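PDB 6Z34: CymD from Pseudomonas putida, which forms a FadL-type channel in the outer membrane that takes up monoaromatic hydrocarbons, probably by lateral diffusion from the barrel into the bilayer. Local coordinates for residues Gln14-Gly17 and Gly18-Ala21; Gly176-Gly180 and Gln181-Ser185; Ser187-Pro190 and Ala191-Val195. All coordinates share one frame; numbering follows the deposited sequence.

Interaction 1: Gln14-Gly17 and Gly18-Ala21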
loop_
_atom_site.group_PDB
_atom_site.type_symbol
_atom_site.label_atom_id
_atom_site.label_comp_id
_atom_site.label_asym_id
_atom_site.label_seq_id
_atom_site.Cartn_x
_atom_site.Cartn_y
_atom_site.Cartn_z
ATOM N N GLN A 14 -12.148 0.611 -5.822
ATOM C CA GLN A 14 -12.540 0.609 -4.409
ATOM C C GLN A 14 -14.055 0.606 -4.246
ATOM O O GLN A 14 -14.579 -0.013 -3.320
ATOM C CB GLN A 14 -11.939 1.809 -3.667
ATOM C CG GLN A 14 -10.449 1.699 -3.360
ATOM C CD GLN A 14 -9.890 2.941 -2.680
ATOM O OE1 GLN A 14 -10.552 3.560 -1.849
ATOM N NE2 GLN A 14 -8.671 3.313 -3.040
ATOM N N GLY A 15 -14.780 1.304 -5.125
ATOM C CA GLY A 15 -16.227 1.288 -5.030
ATOM C C GLY A 15 -16.811 -0.086 -5.254
ATOM O O GLY A 15 -17.953 -0.348 -4.847
ATOM N N MET A 16 -16.044 -0.978 -5.882
ATOM C CA MET A 16 -16.472 -2.333 -6.202
ATOM C C MET A 16 -15.683 -3.358 -5.393
ATOM O O MET A 16 -15.345 -4.431 -5.898
ATOM C CB MET A 16 -16.321 -2.576 -7.705
ATOM C CG MET A 16 -17.115 -1.583 -8.576
ATOM S SD MET A 16 -17.221 -2.035 -10.336
ATOM C CE MET A 16 -15.817 -1.109 -10.858
ATOM N N GLY A 17 -15.348 -3.011 -4.148
ATOM C CA GLY A 17 -14.758 -3.961 -3.232
ATOM C C GLY A 17 -13.331 -4.369 -3.522
ATOM O O GLY A 17 -12.853 -5.311 -2.893
ATOM N N GLY A 18 -12.637 -3.706 -4.455
ATOM C CA GLY A 18 -11.243 -4.010 -4.750
ATOM C C GLY A 18 -10.947 -4.731 -6.054
ATOM O O GLY A 18 -9.791 -5.117 -6.285
ATOM N N ILE A 19 -11.934 -4.914 -6.926
ATOM C CA ILE A 19 -11.697 -5.699 -8.132
ATOM C C ILE A 19 -10.839 -4.909 -9.117
ATOM O O ILE A 19 -10.672 -3.693 -8.974
ATOM C CB ILE A 19 -13.033 -6.125 -8.750
ATOM C CG1 ILE A 19 -13.879 -4.881 -9.039
ATOM C CG2 ILE A 19 -13.764 -7.089 -7.784
ATOM C CD1 ILE A 19 -13.592 -4.209 -10.408
ATOM N N GLY A 20 -10.319 -5.585 -10.143
ATOM C CA GLY A 20 -9.603 -4.907 -11.203
ATOM C C GLY A 20 -8.758 -5.800 -12.091
ATOM O O GLY A 20 -8.173 -5.327 -13.067
ATOM N N ALA A 21 -8.672 -7.091 -11.761
ATOM C CA ALA A 21 -7.871 -8.014 -12.564
ATOM C C ALA A 21 -8.370 -8.104 -14.008
ATOM O O ALA A 21 -7.581 -8.351 -14.929
ATOM C CB ALA A 21 -7.892 -9.398 -11.919
#
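A type I' beta turn running from Met16 to Ile19 overlaps the Schellman motif that ends helix 10-15, and the side chains of the turn's first and last residues, Met16 and Ile19, pack on each other. The helix end is defined by two backbone bonds, Gly17 N to Gln14 O at 3.2 Å and Gly18 N to Ser13 O, with Gly17 as the C-prime residue at a phi of 72°. Glycine is also called for at Gly18, where a CB would stand only 2.3 Å from Gly17 O. Across the turn the two side chains meet at a slant: Ile19 CG1 comes within 3.6 Å of Met16 CB, and the Met16 thioether chain, bent at its last torsion (chi3 -93°), brings Met16 CE to within 3.8 Å of Ile19 CD1. The first torsion of Ile19 (chi1 57°) sets CG1 between the backbone N and the carbonyl carbon, and both branches thereby face the Met16 oxygen, which lies 3.5 Å from Ile19 CG1 and 3.6 Å from Ile19 CG2. An alanine here would strip away both branches and would probably leave the Met16 methyl without the Ile19 CD1 it rests on, with more freedom to turn. The surroundings are barrel wall: Ile19 also rests on Ala297 and Ser340, while the amide of Gln14 is bonded through NE2 to Asp51. Gly20 N and Ala21 N both bond Asp299 OD2. No hydrogen bond passes between 14-17 and 18-21, so their side-chain contact is apolar, and the reversal rests on glycine backbone angles and the helix-end bonds, while polar residues of the barrel hold the chain on both sides of it.

Interaction 2: Gly176-Gly180 and Gln181-Ser185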
loop_
_atom_site.group_PDB
_atom_site.type_symbol
_atom_site.label_atom_id
_atom_site.label_comp_id
_atom_site.label_asym_id
_atom_site.label_seq_id
_atom_site.Cartn_x
_atom_site.Cartn_y
_atom_site.Cartn_z
ATOM N N GLY A 176 16.864 -7.191 28.069
ATOM C CA GLY A 176 17.446 -8.407 28.610
ATOM C C GLY A 176 17.097 -9.684 27.864
ATOM O O GLY A 176 17.993 -10.435 27.464
ATOM N N THR A 177 15.797 -9.950 27.682
ATOM C CA THR A 177 15.364 -11.105 26.895
ATOM C C THR A 177 16.012 -11.105 25.520
ATOM O O THR A 177 16.324 -12.165 24.970
ATOM C CB THR A 177 13.835 -11.104 26.767
ATOM O OG1 THR A 177 13.252 -11.633 27.965
ATOM C CG2 THR A 177 13.376 -11.938 25.576
ATOM N N LEU A 178 16.261 -9.925 24.979
ATOM C CA LEU A 178 16.829 -9.749 23.656
ATOM C C LEU A 178 18.357 -9.679 23.676
ATOM O O LEU A 178 18.986 -9.947 22.645
ATOM C CB LEU A 178 16.195 -8.485 23.066
ATOM C CG LEU A 178 15.991 -7.893 21.679
ATOM C CD1 LEU A 178 14.996 -8.630 20.780
ATOM C CD2 LEU A 178 15.467 -6.488 21.991
ATOM N N VAL A 179 18.971 -9.354 24.821
ATOM C CA VAL A 179 20.429 -9.438 24.927
ATOM C C VAL A 179 20.868 -10.881 25.144
ATOM O O VAL A 179 21.949 -11.279 24.695
ATOM C CB VAL A 179 20.986 -8.524 26.041
ATOM C CG1 VAL A 179 20.702 -9.081 27.426
ATOM C CG2 VAL A 179 22.491 -8.346 25.877
ATOM N N GLY A 180 20.050 -11.686 25.828
ATOM C CA GLY A 180 20.397 -13.077 26.027
ATOM C C GLY A 180 20.118 -13.953 24.832
ATOM O O GLY A 180 20.744 -15.010 24.691
ATOM N N GLN A 181 19.191 -13.532 23.974
ATOM C CA GLN A 181 18.867 -14.224 22.733
ATOM C C GLN A 181 19.767 -13.806 21.579
ATOM O O GLN A 181 19.499 -14.189 20.432
ATOM C CB GLN A 181 17.399 -13.981 22.364
ATOM C CG GLN A 181 16.393 -14.759 23.209
ATOM C CD GLN A 181 14.974 -14.605 22.695
ATOM O OE1 GLN A 181 14.767 -14.166 21.574
ATOM N NE2 GLN A 181 13.992 -14.977 23.511
ATOM N N GLY A 182 20.825 -13.045 21.856
ATOM C CA GLY A 182 21.721 -12.595 20.814
ATOM C C GLY A 182 20.988 -11.766 19.785
ATOM O O GLY A 182 21.167 -11.963 18.581
ATOM N N GLN A 183 20.144 -10.840 20.235
ATOM C CA GLN A 183 19.441 -9.967 19.304
ATOM C C GLN A 183 19.807 -8.490 19.422
ATOM O O GLN A 183 19.571 -7.740 18.468
ATOM C CB GLN A 183 17.914 -10.131 19.454
ATOM C CG GLN A 183 17.484 -11.549 19.858
ATOM C CD GLN A 183 15.979 -11.739 19.862
ATOM O OE1 GLN A 183 15.337 -11.654 20.899
ATOM N NE2 GLN A 183 15.399 -11.910 18.667
ATOM N N VAL A 184 20.312 -8.039 20.565
ATOM C CA VAL A 184 20.861 -6.696 20.700
ATOM C C VAL A 184 22.378 -6.778 20.695
ATOM O O VAL A 184 22.967 -7.675 21.309
ATOM C CB VAL A 184 20.380 -6.007 21.986
ATOM C CG1 VAL A 184 20.703 -4.524 21.942
ATOM C CG2 VAL A 184 18.922 -6.243 22.168
ATOM N N SER A 185 23.011 -5.822 20.033
ATOM C CA SER A 185 24.459 -5.737 20.056
ATOM C C SER A 185 24.853 -4.268 20.058
ATOM O O SER A 185 24.001 -3.373 20.017
ATOM C CB SER A 185 25.069 -6.489 18.869
ATOM O OG SER A 185 24.473 -7.764 18.721
#
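Leu178 O takes two backbone hydrogen bonds as the chain leaves helix 172-180: Gln183 N at 2.8 Å lies almost in line with the carbonyl (C=O...N 172°), whereas Val184 N at 3.1 Å stands above the carbonyl plane, 49° out of it. One residue earlier, Thr177 O keeps a last helical i+4 bond, a weak one of 3.3 Å from Gln181 N. The reversal passes through Gly182, whose positive phi favours glycine.

Among the side chains, Leu178 carries the apolar contact. With its CG anti to the backbone N (chi1 -160°), it meets Val184 at about a right angle, and the CG2 methyl of Val184 presses on Leu178 CG at 3.4 Å and on Leu178 CD2 at 3.5 Å, both tighter than usual carbon contacts. The other methyl of Leu178, CD1, is met by the stem of Gln183, which crosses Leu178 with its CB 3.5 Å from Leu178 CD1. Gln181 runs alongside Thr177, pointing the same way, and its CG lies 3.1 Å from Thr177 O.

The short strand that begins at Val184 pairs with strand 324-328, where Leu327 touches both Leu178 and Val184. Met189 of the following helix packs on Val184.

Two N-H groups sharing one carbonyl are consistent with a well-defined direction for the chain as it leaves the helix. The close leucine-valine contact packs the first strand residue on the helix end, and Gln183 lies over the other Leu178 methyl; Gln181 is exposed.

Interaction 3: Ser187-Pro190 and Ala191-Val195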
loop_
_atom_site.group_PDB
_atom_site.type_symbol
_atom_site.label_atom_id
_atom_site.label_comp_id
_atom_site.label_asym_id
_atom_site.label_seq_id
_atom_site.Cartn_x
_atom_site.Cartn_y
_atom_site.Cartn_z
ATOM N N SER A 187 28.219 -1.284 21.081
ATOM C CA SER A 187 28.931 -0.707 22.216
ATOM C C SER A 187 28.062 0.207 23.065
ATOM O O SER A 187 28.477 0.571 24.170
ATOM C CB SER A 187 30.150 0.067 21.719
ATOM O OG SER A 187 29.829 0.854 20.579
ATOM N N LEU A 188 26.883 0.595 22.577
ATOM C CA LEU A 188 25.964 1.416 23.356
ATOM C C LEU A 188 25.254 0.624 24.449
ATOM O O LEU A 188 24.696 1.231 25.369
ATOM C CB LEU A 188 24.939 2.068 22.419
ATOM C CG LEU A 188 24.563 3.522 22.714
ATOM C CD1 LEU A 188 25.808 4.387 22.904
ATOM C CD2 LEU A 188 23.662 4.104 21.611
ATOM N N MET A 189 25.273 -0.712 24.371
ATOM C CA MET A 189 24.592 -1.542 25.369
ATOM C C MET A 189 25.152 -1.369 26.777
ATOM O O MET A 189 24.372 -1.050 27.696
ATOM C CB MET A 189 24.633 -3.003 24.914
ATOM C CG MET A 189 23.383 -3.472 24.228
ATOM S SD MET A 189 22.109 -3.861 25.430
ATOM C CE MET A 189 23.024 -4.943 26.508
ATOM N N PRO A 190 26.454 -1.559 27.036
ATOM C CA PRO A 190 26.918 -1.481 28.435
ATOM C C PRO A 190 26.803 -0.090 29.035
ATOM O O PRO A 190 26.465 0.042 30.218
ATOM C CB PRO A 190 28.379 -1.949 28.347
ATOM C CG PRO A 190 28.787 -1.626 26.950
ATOM C CD PRO A 190 27.566 -1.862 26.112
ATOM N N ALA A 191 27.075 0.957 28.248
ATOM C CA ALA A 191 26.913 2.318 28.746
ATOM C C ALA A 191 25.460 2.617 29.085
ATOM O O ALA A 191 25.182 3.402 30.001
ATOM C CB ALA A 191 27.442 3.319 27.718
ATOM N N LEU A 192 24.520 1.985 28.377
ATOM C CA LEU A 192 23.107 2.211 28.649
ATOM C C LEU A 192 22.630 1.431 29.870
ATOM O O LEU A 192 21.925 1.980 30.726
ATOM C CB LEU A 192 22.285 1.857 27.415
ATOM C CG LEU A 192 20.795 2.130 27.537
ATOM C CD1 LEU A 192 20.347 3.144 26.488
ATOM C CD2 LEU A 192 20.078 0.818 27.362
ATOM N N LEU A 193 23.017 0.160 29.986
ATOM C CA LEU A 193 22.664 -0.601 31.179
ATOM C C LEU A 193 23.242 0.010 32.450
ATOM O O LEU A 193 22.785 -0.329 33.552
ATOM C CB LEU A 193 23.135 -2.050 31.046
ATOM C CG LEU A 193 22.705 -2.832 29.806
ATOM C CD1 LEU A 193 23.142 -4.273 29.953
ATOM C CD2 LEU A 193 21.205 -2.740 29.579
ATOM N N SER A 194 24.234 0.894 32.327
ATOM C CA SER A 194 24.833 1.560 33.476
ATOM C C SER A 194 24.242 2.948 33.719
ATOM O O SER A 194 24.769 3.703 34.546
ATOM C CB SER A 194 26.357 1.635 33.310
ATOM O OG SER A 194 26.738 2.428 32.200
ATOM N N VAL A 195 23.173 3.302 33.014
ATOM C CA VAL A 195 22.365 4.464 33.404
ATOM C C VAL A 195 21.611 4.132 34.690
ATOM O O VAL A 195 20.866 3.134 34.724
ATOM C CB VAL A 195 21.394 4.834 32.281
ATOM C CG1 VAL A 195 20.503 5.980 32.722
ATOM C CG2 VAL A 195 22.144 5.190 31.000
#
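Met189 and Leu193, one helical turn apart, are joined both through the backbone and through their side chains. The backbone bond from Leu193 N to Met189 O is 2.9 Å long and nearly straight, with an angle of 172° at the hydrogen. Leu192 N bonds Leu188 O at 3.1 Å, the donor tilted 27° from the carbonyl plane, and has a weak second bond to Met189 O. Pro190, which has no N-H to give, serves as an acceptor: Ser194 N approaches its O in a weak bond.

The side-chain polar contact is at the helix end. Ser194 OG lies 3.1 Å from Pro190 O and 2.9 Å from Ala191 O, one proton with two acceptors in reach, so the choice between them is unsettled.

Apolar contact is concentrated in the Met189-Leu193 pair. Bends at chi2 (-79°) and chi3 of Met189 fold the chain back, laying CE 3.5 Å from Leu193 CD1, the two side chains slanting past each other. Both also touch Ile175 of helix 172-180, and Leu188 packs on Phe316 and Ile325.

This is the i to i+4 pattern of a short helix with one side packed on neighbouring strands and helix 172-180 and the other exposed. It lies in the connection between strands 151-171 and 198-229, probably on the extracellular side as in FadL relatives.

Overall arrangement
From the N terminus, interaction 1 comes first, turning the chain out of helix 10-15 within the barrel, consistent with the N-terminal plug of FadL channels. Interactions 2 and 3 follow in series, without nesting or crossing, in the connection between strands 151-171 and 198-229. They lie on the opposite side of the chain's centre from interaction 1, whose centre is about 45 Å from that of interaction 2 and about 52 Å from that of interaction 3. Residues 176-185 close the turn from helix to short strand; 187-195 form the next helix. These two touch, with Val179 CG2 3.5 Å from Met189 CE, joining both helices beside strand 324-328.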